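Protein LigF (Sphingobium sp. SYK-6, PDB 4XT0) cleaves beta-aryl ether bonds in lignin stereospecifically, as a beta-etherase of the glutathione S-transferase superfamily that holds glutathione in its pocket. Local coordinates at residues K7-G12 with V34-S39; T103-E108 with I198-I203; C111-T116 with R169-S174; I117-G122 with L150-A155. One frame throughout, in Å; residues are numbered along the deposited sequence.

Contact 1 (K7-G12 with V34-S39). With GSH (glutathione), chain B.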
# COMPACT_ATOMS: atom_id res chain seq x y z
N LYS A 7 -12.63 13.39 16.41
CA LYS A 7 -11.86 14.54 15.93
C LYS A 7 -10.97 14.11 14.77
O LYS A 7 -10.36 13.04 14.84
CB LYS A 7 -11.01 15.15 17.04
CG LYS A 7 -11.82 15.62 18.25
CD LYS A 7 -10.91 16.15 19.35
CE LYS A 7 -11.70 16.39 20.64
NZ LYS A 7 -12.89 17.27 20.39
N LEU A 8 -10.92 14.92 13.71
CA LEU A 8 -9.98 14.67 12.62
C LEU A 8 -8.95 15.80 12.52
O LEU A 8 -9.30 16.97 12.39
CB LEU A 8 -10.69 14.53 11.27
CG LEU A 8 -9.73 14.11 10.15
CD1 LEU A 8 -9.33 12.63 10.30
CD2 LEU A 8 -10.28 14.38 8.75
N TYR A 9 -7.68 15.42 12.57
CA TYR A 9 -6.55 16.33 12.41
C TYR A 9 -6.02 16.21 10.99
O TYR A 9 -5.57 15.12 10.61
CB TYR A 9 -5.46 16.00 13.42
CG TYR A 9 -5.91 16.16 14.84
CD1 TYR A 9 -6.50 15.12 15.54
CD2 TYR A 9 -5.75 17.38 15.49
CE1 TYR A 9 -6.92 15.28 16.84
CE2 TYR A 9 -6.17 17.55 16.79
CZ TYR A 9 -6.75 16.50 17.46
OH TYR A 9 -7.16 16.66 18.76
N SER A 10 -6.08 17.27 10.20
CA SER A 10 -5.69 17.14 8.79
C SER A 10 -5.40 18.48 8.12
O SER A 10 -5.56 19.54 8.74
CB SER A 10 -6.79 16.42 7.99
OG SER A 10 -7.76 17.35 7.50
N PHE A 11 -4.97 18.43 6.85
CA PHE A 11 -4.69 19.66 6.09
C PHE A 11 -5.93 20.18 5.35
O PHE A 11 -5.82 21.10 4.55
CB PHE A 11 -3.57 19.43 5.06
CG PHE A 11 -2.19 19.29 5.65
CD1 PHE A 11 -1.91 19.72 6.94
CD2 PHE A 11 -1.16 18.72 4.90
CE1 PHE A 11 -0.62 19.58 7.47
CE2 PHE A 11 0.11 18.57 5.42
CZ PHE A 11 0.39 19.01 6.71
N GLY A 12 -7.10 19.57 5.57
CA GLY A 12 -8.28 19.96 4.83
C GLY A 12 -8.50 19.06 3.63
O GLY A 12 -7.86 18.01 3.50
N VAL A 34 -10.24 19.61 12.88
CA VAL A 34 -9.09 20.38 13.37
C VAL A 34 -8.08 20.63 12.26
O VAL A 34 -7.48 19.70 11.72
CB VAL A 34 -8.38 19.67 14.55
CG1 VAL A 34 -7.20 20.52 15.04
CG2 VAL A 34 -9.36 19.44 15.69
N PHE A 35 -7.91 21.90 11.89
CA PHE A 35 -6.95 22.26 10.85
C PHE A 35 -5.53 22.29 11.41
O PHE A 35 -5.21 23.10 12.28
CB PHE A 35 -7.30 23.63 10.25
CG PHE A 35 -6.37 24.05 9.15
CD1 PHE A 35 -6.23 23.27 8.01
CD2 PHE A 35 -5.65 25.23 9.24
CE1 PHE A 35 -5.38 23.65 6.99
CE2 PHE A 35 -4.80 25.62 8.22
CZ PHE A 35 -4.67 24.84 7.09
N VAL A 36 -4.69 21.39 10.92
CA VAL A 36 -3.26 21.40 11.24
C VAL A 36 -2.57 22.23 10.17
O VAL A 36 -2.53 21.83 9.01
CB VAL A 36 -2.68 19.96 11.27
CG1 VAL A 36 -1.19 19.96 11.58
CG2 VAL A 36 -3.45 19.11 12.27
N ASP A 37 -2.04 23.40 10.55
CA ASP A 37 -1.60 24.38 9.56
C ASP A 37 -0.20 24.07 9.03
O ASP A 37 0.79 24.27 9.73
CB ASP A 37 -1.64 25.79 10.17
CG ASP A 37 -1.52 26.90 9.12
OD1 ASP A 37 -1.06 26.64 7.99
OD2 ASP A 37 -1.90 28.05 9.44
N PRO A 38 -0.12 23.62 7.77
CA PRO A 38 1.19 23.29 7.19
C PRO A 38 2.10 24.52 7.03
O PRO A 38 3.32 24.37 7.11
CB PRO A 38 0.83 22.69 5.82
CG PRO A 38 -0.48 23.32 5.48
CD PRO A 38 -1.21 23.46 6.79
N SER A 39 1.53 25.70 6.83
CA SER A 39 2.35 26.90 6.66
C SER A 39 3.14 27.21 7.94
O SER A 39 4.17 27.88 7.89
CB SER A 39 1.49 28.11 6.25
OG SER A 39 0.66 28.57 7.30
N1 GSH B . 0.67 6.91 4.51
CA1 GSH B . 0.16 8.14 5.13
C1 GSH B . -1.35 8.28 4.98
O11 GSH B . -2.00 8.80 5.86
O12 GSH B . -1.98 7.84 3.88
CB1 GSH B . 0.85 9.34 4.45
CG1 GSH B . 0.46 10.61 5.20
CD1 GSH B . 1.02 11.83 4.49
OE1 GSH B . 1.83 11.69 3.59
N2 GSH B . 0.62 13.05 4.87
CA2 GSH B . 1.15 14.26 4.21
C2 GSH B . 1.90 15.09 5.23
O2 GSH B . 1.62 14.99 6.41
CB2 GSH B . -0.01 15.10 3.68
SG2 GSH B . -0.84 14.33 2.26
N3 GSH B . 2.88 15.97 4.84
CA3 GSH B . 3.55 16.78 5.87
C3 GSH B . 4.99 16.38 6.13
O31 GSH B . 5.72 17.17 6.68
O32 GSH B . 5.46 15.17 5.77

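Contact 2 (T103-E108 with I198-I203)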
# COMPACT_ATOMS: atom_id res chain seq x y z
N THR A 103 -7.93 1.01 -3.62
CA THR A 103 -7.48 1.91 -2.57
C THR A 103 -5.99 1.67 -2.29
O THR A 103 -5.25 2.61 -2.04
CB THR A 103 -8.32 1.78 -1.26
OG1 THR A 103 -8.24 0.45 -0.72
CG2 THR A 103 -9.80 2.17 -1.51
N LYS A 104 -5.54 0.43 -2.35
CA LYS A 104 -4.13 0.16 -2.10
C LYS A 104 -3.30 0.62 -3.30
O LYS A 104 -2.14 1.00 -3.14
CB LYS A 104 -3.90 -1.32 -1.78
CG LYS A 104 -3.87 -2.25 -3.01
CD LYS A 104 -4.07 -3.71 -2.55
CE LYS A 104 -2.93 -4.18 -1.63
NZ LYS A 104 -1.63 -4.35 -2.42
N TRP A 105 -3.89 0.64 -4.49
CA TRP A 105 -3.18 1.16 -5.65
C TRP A 105 -2.95 2.67 -5.52
O TRP A 105 -1.94 3.18 -5.97
CB TRP A 105 -3.96 0.85 -6.92
CG TRP A 105 -3.35 1.38 -8.17
CD1 TRP A 105 -2.28 0.87 -8.86
CD2 TRP A 105 -3.81 2.51 -8.90
NE1 TRP A 105 -2.04 1.63 -9.98
CE2 TRP A 105 -2.96 2.65 -10.03
CE3 TRP A 105 -4.84 3.44 -8.72
CZ2 TRP A 105 -3.12 3.67 -10.97
CZ3 TRP A 105 -5.00 4.45 -9.66
CH2 TRP A 105 -4.15 4.56 -10.77
N VAL A 106 -3.88 3.37 -4.88
CA VAL A 106 -3.64 4.78 -4.57
C VAL A 106 -2.44 4.89 -3.63
O VAL A 106 -1.53 5.68 -3.90
CB VAL A 106 -4.86 5.46 -3.93
CG1 VAL A 106 -4.50 6.87 -3.45
CG2 VAL A 106 -5.98 5.52 -4.92
N ASP A 107 -2.43 4.07 -2.58
CA ASP A 107 -1.33 4.08 -1.59
C ASP A 107 0.03 3.65 -2.13
O ASP A 107 1.06 4.07 -1.61
CB ASP A 107 -1.68 3.17 -0.39
CG ASP A 107 -2.68 3.81 0.57
OD1 ASP A 107 -2.66 5.05 0.75
OD2 ASP A 107 -3.51 3.07 1.14
N GLU A 108 0.04 2.79 -3.14
CA GLU A 108 1.29 2.19 -3.59
C GLU A 108 1.81 2.75 -4.91
O GLU A 108 2.94 2.45 -5.29
CB GLU A 108 1.13 0.67 -3.72
CG GLU A 108 0.74 0.01 -2.38
CD GLU A 108 0.17 -1.39 -2.53
OE1 GLU A 108 0.50 -2.05 -3.53
OE2 GLU A 108 -0.59 -1.83 -1.62
N ILE A 198 -13.45 7.59 -3.39
CA ILE A 198 -12.97 8.63 -2.48
C ILE A 198 -11.43 8.70 -2.45
O ILE A 198 -10.84 9.78 -2.58
CB ILE A 198 -13.53 8.39 -1.04
CG1 ILE A 198 -15.01 8.78 -0.96
CG2 ILE A 198 -12.73 9.16 0.00
CD1 ILE A 198 -15.68 8.30 0.35
N CYS A 199 -10.78 7.55 -2.31
CA CYS A 199 -9.32 7.53 -2.21
C CYS A 199 -8.67 8.00 -3.51
O CYS A 199 -7.65 8.71 -3.47
CB CYS A 199 -8.83 6.12 -1.84
SG CYS A 199 -9.28 5.57 -0.15
N ASN A 200 -9.24 7.63 -4.64
CA ASN A 200 -8.70 8.06 -5.92
C ASN A 200 -9.02 9.53 -6.20
O ASN A 200 -8.19 10.25 -6.77
CB ASN A 200 -9.22 7.18 -7.05
CG ASN A 200 -8.44 5.90 -7.19
OD1 ASN A 200 -7.40 5.86 -7.85
ND2 ASN A 200 -8.92 4.84 -6.54
N PHE A 201 -10.21 9.96 -5.79
CA PHE A 201 -10.64 11.36 -5.96
C PHE A 201 -9.73 12.26 -5.15
O PHE A 201 -9.41 13.37 -5.57
CB PHE A 201 -12.11 11.54 -5.53
CG PHE A 201 -12.63 12.95 -5.66
CD1 PHE A 201 -13.15 13.40 -6.86
CD2 PHE A 201 -12.64 13.81 -4.58
CE1 PHE A 201 -13.66 14.70 -7.00
CE2 PHE A 201 -13.14 15.11 -4.69
CZ PHE A 201 -13.66 15.55 -5.90
N ALA A 202 -9.30 11.78 -3.97
CA ALA A 202 -8.39 12.54 -3.11
C ALA A 202 -7.12 12.96 -3.86
O ALA A 202 -6.62 14.08 -3.68
CB ALA A 202 -8.02 11.72 -1.85
N ILE A 203 -6.62 12.06 -4.71
CA ILE A 203 -5.44 12.35 -5.55
C ILE A 203 -5.81 13.03 -6.86
O ILE A 203 -5.14 13.97 -7.28
CB ILE A 203 -4.63 11.04 -5.88
CG1 ILE A 203 -4.36 10.23 -4.60
CG2 ILE A 203 -3.34 11.37 -6.63
CD1 ILE A 203 -3.74 11.03 -3.45

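Contact 3 (C111-T116 with R169-S174)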
# COMPACT_ATOMS: atom_id res chain seq x y z
N CYS A 111 -0.82 7.94 -5.62
CA CYS A 111 -0.57 9.09 -4.76
C CYS A 111 0.88 9.57 -4.90
O CYS A 111 1.13 10.76 -4.97
CB CYS A 111 -0.85 8.76 -3.29
SG CYS A 111 -0.41 10.12 -2.17
N TRP A 112 1.82 8.64 -4.97
CA TRP A 112 3.22 9.02 -4.89
C TRP A 112 3.78 9.72 -6.13
O TRP A 112 4.63 10.62 -6.00
CB TRP A 112 4.07 7.79 -4.54
CG TRP A 112 3.66 7.17 -3.23
CD1 TRP A 112 3.50 5.84 -2.97
CD2 TRP A 112 3.31 7.86 -2.01
NE1 TRP A 112 3.10 5.65 -1.67
CE2 TRP A 112 2.97 6.87 -1.06
CE3 TRP A 112 3.26 9.21 -1.63
CZ2 TRP A 112 2.59 7.19 0.25
CZ3 TRP A 112 2.88 9.52 -0.33
CH2 TRP A 112 2.55 8.52 0.59
N CYS A 113 3.33 9.35 -7.32
CA CYS A 113 3.86 10.06 -8.49
C CYS A 113 3.30 11.48 -8.56
O CYS A 113 4.03 12.43 -8.85
CB CYS A 113 3.59 9.28 -9.79
SG CYS A 113 1.88 8.81 -10.12
N VAL A 114 2.01 11.63 -8.25
CA VAL A 114 1.39 12.96 -8.19
C VAL A 114 2.05 13.80 -7.10
O VAL A 114 2.43 14.95 -7.32
CB VAL A 114 -0.13 12.85 -7.93
CG1 VAL A 114 -0.73 14.22 -7.60
CG2 VAL A 114 -0.83 12.22 -9.12
N SER A 115 2.19 13.19 -5.92
CA SER A 115 2.80 13.84 -4.77
C SER A 115 4.22 14.33 -5.06
O SER A 115 4.56 15.48 -4.75
CB SER A 115 2.79 12.88 -3.57
OG SER A 115 3.58 13.35 -2.50
N THR A 116 5.04 13.47 -5.66
CA THR A 116 6.42 13.85 -5.99
C THR A 116 6.47 15.13 -6.81
O THR A 116 7.31 16.00 -6.57
CB THR A 116 7.16 12.74 -6.77
OG1 THR A 116 7.19 11.55 -5.98
CG2 THR A 116 8.60 13.19 -7.09
N ARG A 169 5.76 10.14 -16.12
CA ARG A 169 5.30 8.97 -16.87
C ARG A 169 4.32 8.12 -16.06
O ARG A 169 3.34 7.60 -16.61
CB ARG A 169 6.45 8.06 -17.31
CG ARG A 169 5.93 6.98 -18.29
CD ARG A 169 6.74 5.70 -18.34
NE ARG A 169 6.34 4.74 -17.32
CZ ARG A 169 7.14 4.38 -16.32
NH1 ARG A 169 8.35 4.90 -16.26
NH2 ARG A 169 6.73 3.51 -15.41
N LYS A 170 4.58 7.96 -14.77
CA LYS A 170 3.70 7.16 -13.93
C LYS A 170 2.33 7.84 -13.74
O LYS A 170 1.30 7.17 -13.64
CB LYS A 170 4.36 6.88 -12.59
CG LYS A 170 5.40 5.76 -12.65
CD LYS A 170 6.70 6.15 -11.99
CE LYS A 170 6.62 5.99 -10.49
NZ LYS A 170 7.88 6.40 -9.81
N VAL A 171 2.33 9.17 -13.71
CA VAL A 171 1.06 9.89 -13.65
C VAL A 171 0.25 9.53 -14.90
O VAL A 171 -0.94 9.25 -14.82
CB VAL A 171 1.25 11.43 -13.56
CG1 VAL A 171 -0.09 12.14 -13.65
CG2 VAL A 171 1.94 11.81 -12.26
N GLY A 172 0.92 9.52 -16.05
CA GLY A 172 0.27 9.14 -17.29
C GLY A 172 -0.30 7.74 -17.21
O GLY A 172 -1.45 7.52 -17.57
N VAL A 173 0.50 6.79 -16.73
CA VAL A 173 0.02 5.43 -16.52
C VAL A 173 -1.21 5.43 -15.62
O VAL A 173 -2.19 4.74 -15.92
CB VAL A 173 1.10 4.51 -15.89
CG1 VAL A 173 0.48 3.20 -15.44
CG2 VAL A 173 2.21 4.25 -16.87
N SER A 174 -1.16 6.22 -14.55
CA SER A 174 -2.23 6.24 -13.56
C SER A 174 -3.54 6.74 -14.14
O SER A 174 -4.61 6.19 -13.89
CB SER A 174 -1.85 7.11 -12.35
OG SER A 174 -0.75 6.57 -11.65

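Contact 4 (I117-G122 with L150-A155). With GSH (glutathione), chain B.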
# COMPACT_ATOMS: atom_id res chain seq x y z
N ILE A 117 5.56 15.26 -7.78
CA ILE A 117 5.52 16.47 -8.59
C ILE A 117 5.09 17.65 -7.71
O ILE A 117 5.62 18.76 -7.84
CB ILE A 117 4.58 16.30 -9.80
CG1 ILE A 117 5.09 15.16 -10.69
CG2 ILE A 117 4.49 17.59 -10.59
CD1 ILE A 117 6.59 15.16 -10.88
N GLY A 118 4.15 17.40 -6.79
CA GLY A 118 3.72 18.40 -5.82
C GLY A 118 4.83 18.93 -4.92
O GLY A 118 4.93 20.13 -4.69
N TRP A 119 5.68 18.03 -4.40
CA TRP A 119 6.81 18.45 -3.56
C TRP A 119 7.82 19.29 -4.34
O TRP A 119 8.43 20.21 -3.80
CB TRP A 119 7.52 17.24 -2.95
CG TRP A 119 6.84 16.69 -1.73
CD1 TRP A 119 5.83 15.76 -1.69
CD2 TRP A 119 7.10 17.04 -0.36
NE1 TRP A 119 5.46 15.51 -0.39
CE2 TRP A 119 6.22 16.29 0.44
CE3 TRP A 119 8.00 17.91 0.25
CZ2 TRP A 119 6.22 16.38 1.83
CZ3 TRP A 119 7.99 18.01 1.63
CH2 TRP A 119 7.11 17.24 2.41
N ALA A 120 7.99 18.98 -5.62
CA ALA A 120 8.96 19.67 -6.45
C ALA A 120 8.52 21.10 -6.77
O ALA A 120 9.32 22.03 -6.71
CB ALA A 120 9.21 18.89 -7.74
N PHE A 121 7.24 21.27 -7.09
CA PHE A 121 6.75 22.56 -7.58
C PHE A 121 5.72 23.24 -6.67
O PHE A 121 5.55 24.46 -6.73
CB PHE A 121 6.14 22.38 -8.97
CG PHE A 121 7.04 21.69 -9.95
CD1 PHE A 121 8.37 22.04 -10.06
CD2 PHE A 121 6.55 20.68 -10.77
CE1 PHE A 121 9.20 21.40 -10.98
CE2 PHE A 121 7.37 20.03 -11.67
CZ PHE A 121 8.70 20.39 -11.78
N GLY A 122 5.05 22.46 -5.83
CA GLY A 122 3.86 22.93 -5.13
C GLY A 122 3.99 23.69 -3.82
O GLY A 122 3.18 24.59 -3.56
N LEU A 150 14.30 14.11 3.37
CA LEU A 150 14.87 14.24 2.05
C LEU A 150 13.91 14.96 1.09
O LEU A 150 14.33 15.79 0.27
CB LEU A 150 15.24 12.86 1.50
CG LEU A 150 16.08 12.84 0.22
CD1 LEU A 150 17.21 13.86 0.33
CD2 LEU A 150 16.62 11.45 -0.03
N LYS A 151 12.62 14.65 1.22
CA LYS A 151 11.60 15.32 0.41
C LYS A 151 11.57 16.83 0.66
O LYS A 151 11.48 17.62 -0.29
CB LYS A 151 10.22 14.72 0.68
CG LYS A 151 9.64 13.97 -0.51
CD LYS A 151 8.37 13.25 -0.12
CE LYS A 151 8.67 11.95 0.62
NZ LYS A 151 9.03 10.83 -0.30
N TRP A 152 11.64 17.24 1.93
CA TRP A 152 11.67 18.65 2.28
C TRP A 152 12.90 19.34 1.69
O TRP A 152 12.81 20.45 1.16
CB TRP A 152 11.63 18.84 3.81
CG TRP A 152 10.23 18.85 4.38
CD1 TRP A 152 9.66 17.88 5.17
CD2 TRP A 152 9.22 19.85 4.17
NE1 TRP A 152 8.36 18.23 5.47
CE2 TRP A 152 8.07 19.43 4.87
CE3 TRP A 152 9.18 21.05 3.46
CZ2 TRP A 152 6.89 20.17 4.87
CZ3 TRP A 152 8.01 21.80 3.47
CH2 TRP A 152 6.88 21.35 4.17
N ARG A 153 14.06 18.67 1.78
CA ARG A 153 15.31 19.20 1.24
C ARG A 153 15.22 19.41 -0.27
O ARG A 153 15.69 20.41 -0.80
CB ARG A 153 16.48 18.27 1.57
CG ARG A 153 16.83 18.24 3.05
CD ARG A 153 18.11 17.49 3.31
NE ARG A 153 18.54 17.62 4.70
CZ ARG A 153 18.09 16.85 5.69
NH1 ARG A 153 17.21 15.89 5.44
NH2 ARG A 153 18.53 17.03 6.94
N ARG A 154 14.62 18.44 -0.95
CA ARG A 154 14.45 18.48 -2.39
C ARG A 154 13.35 19.47 -2.81
O ARG A 154 13.40 20.03 -3.91
CB ARG A 154 14.15 17.08 -2.93
CG ARG A 154 15.33 16.12 -2.79
CD ARG A 154 14.97 14.70 -3.22
NE ARG A 154 16.17 13.91 -3.51
CZ ARG A 154 16.20 12.59 -3.64
NH1 ARG A 154 15.09 11.87 -3.49
NH2 ARG A 154 17.35 11.97 -3.90
N ALA A 155 12.38 19.70 -1.93
CA ALA A 155 11.35 20.72 -2.16
C ALA A 155 11.95 22.13 -2.18
O ALA A 155 11.53 22.99 -2.96
CB ALA A 155 10.26 20.63 -1.10
N1 GSH B . 0.67 6.91 4.51
CA1 GSH B . 0.16 8.14 5.13
C1 GSH B . -1.35 8.28 4.98
O11 GSH B . -2.00 8.80 5.86
O12 GSH B . -1.98 7.84 3.88
CB1 GSH B . 0.85 9.34 4.45
CG1 GSH B . 0.46 10.61 5.20
CD1 GSH B . 1.02 11.83 4.49
OE1 GSH B . 1.83 11.69 3.59
N2 GSH B . 0.62 13.05 4.87
CA2 GSH B . 1.15 14.26 4.21
C2 GSH B . 1.90 15.09 5.23
O2 GSH B . 1.62 14.99 6.41
CB2 GSH B . -0.01 15.10 3.68
SG2 GSH B . -0.84 14.33 2.26
N3 GSH B . 2.88 15.97 4.84
CA3 GSH B . 3.55 16.78 5.87
C3 GSH B . 4.99 16.38 6.13
O31 GSH B . 5.72 17.17 6.68
O32 GSH B . 5.46 15.17 5.77

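Contact 1 (K7-G12 with V34-S39)
Val-34 and Leu-8 continue the parallel pairing of strands 6-10 and 32-35, with Val-34 N giving its hydrogen to Leu-8 O at 2.8 Å. The bonding then alternates: Ser-10 N reaches Val-34 O at 3.2 Å, and Val-36 N, just past its strand, reaches Ser-10 O at 3.0 Å. On its other edge strand 6-10 pairs with strand 59-62, Tyr-9 bonding to Ala-59. Where the strand ends, Ser-10 OG takes the N-H of Gly-12 in an ST turn, and Phe-11 N is bonded to Ser-17 OG of helix 15-26. An Asx turn closes the other segment, Asp-37 OD1 accepting from both Ser-39 N and Ser-39 OG on one face of the carboxylate.

Val-34 CG1 lies 3.5 Å from Tyr-9 CD2, the two side chains running the same way. Phe-11 CG stands anti to its carbonyl carbon (chi1 -72°), which lays the ring against Pro-38 and toward glutathione, Phe-11 CE2 being 3.8 Å from glutathione N3. Pro-38 CB sits over one face, 4.0 Å from the Phe-11 centroid, and Val-36 O at the edge, 3.0 Å from Phe-11 CD1.

In this beta-alpha-beta unit of the thioredoxin-like domain, main-chain groups between the strands thus satisfy one another, and the bound glutathione gains an aromatic wall, which Pro-38 on one face and the Val-36 carbonyl at the edge probably keep in place.

Contact 2 (T103-E108 with I198-I203)
Val-106 points toward helix 195-204 and sends its two methyls to different partners. With CG1 anti to the backbone N (chi1 172°), that branch meets Ile-203 tip to tip, Val-106 CG1 lying 3.6 Å from Ile-203 CG1 and close to Cys-199 O as well. The other branch crosses the amide of Asn-200, and Val-106 CG2 comes almost equally near to CG, OD1 and ND2 of the amide, with Asn-200 OD1 at 3.3 Å.

The same oxygen also lies in the plane of the Trp-105 indole, at its edge, 3.3 Å from Trp-105 CZ3. The side chains of Trp-105 and Asn-200 run at about a right angle, yet ring and amide planes differ by only 26°, which turns the oxygen toward C-H groups of the ring. Asn-200 OD1 is buried with no hydrogen-bond partner, while Asn-200 ND2 is bonded to Ala-196 O one turn earlier. A turn back along helix 93-121, Thr-103 CG2 rests 3.7 Å from Cys-199 SG. Cut back to alanine, this valine would probably leave a gap between Ile-203 and the Asn-200 amide and let that amide turn more easily.

The two helix segments run 31° apart, their axes approaching to 9.0 Å, within the all-helical C-terminal domain. Lys-19 packs on both Val-106 and Cys-199, so helix 15-26 of the thioredoxin-like domain touches this contact, while Trp-229 of helix 224-235 lies against Asn-200. On helix 93-121 itself, Lys-104 forms a salt bridge with Glu-69 of the second subunit.

Contact 3 (C111-T116 with R169-S174)
Cys-113 is the knob of this contact, reaching from helix 93-121 into a hole formed by Glu-167, Lys-170, Val-171 and Ser-174. Its sulfur stands between the backbone N and the carbonyl carbon (chi1 54°), a torsion that swings it toward the last two of these residues. Cys-113 SG lies 3.7 Å from Val-171 CG2 and 3.6 Å from Val-171 N, the latter without a hydrogen bond. One bond further back, Cys-113 CB packs on Lys-170 CB at 3.8 Å.

Val-171, second in buried area, uses the branch beside its backbone N: CG2 touches the cysteine and also lies 4.2 Å from Val-114 CG2. Beyond the helices it meets Phe-214. Lys-170 contributes only the base of its chain, which then bends twice on its way to a salt bridge with Glu-167.

Ser-174 also borders the sulfur, Ser-174 OG being 3.8 Å from Cys-113 SG. Its hydroxyl donates to Lys-170 O at 2.9 Å from above the carbonyl plane, while the backbone N-H of Ser-174 arrives from the opposite face, so two donors grip one oxygen. Without the hydroxyl, as with an alanine here, Lys-170 O would probably be left to the helical N-H alone, and a small gap would open beside the cysteine sulfur.

The contact joins helices 93-121 and 161-182 within the all-helical C-terminal domain of the glutathione S-transferase fold, the segments crossing obliquely at -136° with axes 8.7 Å apart.

Contact 4 (I117-G122 with L150-A155)
The indole of Trp-119 takes Lys-151 on one face and presents its edge to Trp-152 and Ala-155. Trp-119 CG lies anti to its carbonyl carbon (chi1 -81°), which swings the ring across to these partners. Over the five-membered ring of Trp-119, Lys-151 CD stands 3.7 Å from the centroid in a CH-pi contact; the lysine chain then bends and carries its amine away. Ala-155 CB lies near the ring plane, 3.8 Å from Trp-119 CE3.

Against Trp-152 the geometry is T-shaped, with planes at 84°. The edge of the six-membered ring of Trp-119 is directed at the face of Trp-152, so that Trp-119 CZ3 sits 3.4 Å from Trp-152 CD2. The second indole points its own edge at the ligand: Trp-152 NE1 donates to glutathione O31 at 3.1 Å, with an angle of 151° at the hydrogen. Glutathione O32, of the same carboxylate, lies near the plane of Trp-119 at its edge.

Phe-41 and Ile-139 also meet Trp-152. No hydrogen bond joins the two segments; the contact works by aromatic and apolar packing, which is consistent with keeping the Trp-152 ring at the tilt that turns its N-H toward the glycine end of glutathione.

Strand pairing and helix packing divide the four contacts. Contact 1, in the thioredoxin-like domain, is partly buried and rests on backbone hydrogen bonds; contacts 2, 3 and 4 are buried, have no hydrogen bond between their segments, and draw on one long element, helix 93-121, at successive levels. Contact 2 lies nearest the chain centre, and contacts 2 and 3 meet directly, Ile-203 packing on Val-114; both also reach the second subunit through charged side chains. Contacts 1 and 4 stay within their own subunit and stand about 20 Å apart, centre to centre, yet both touch glutathione, contact 1 by an aromatic ring and contact 4 by an indole N-H.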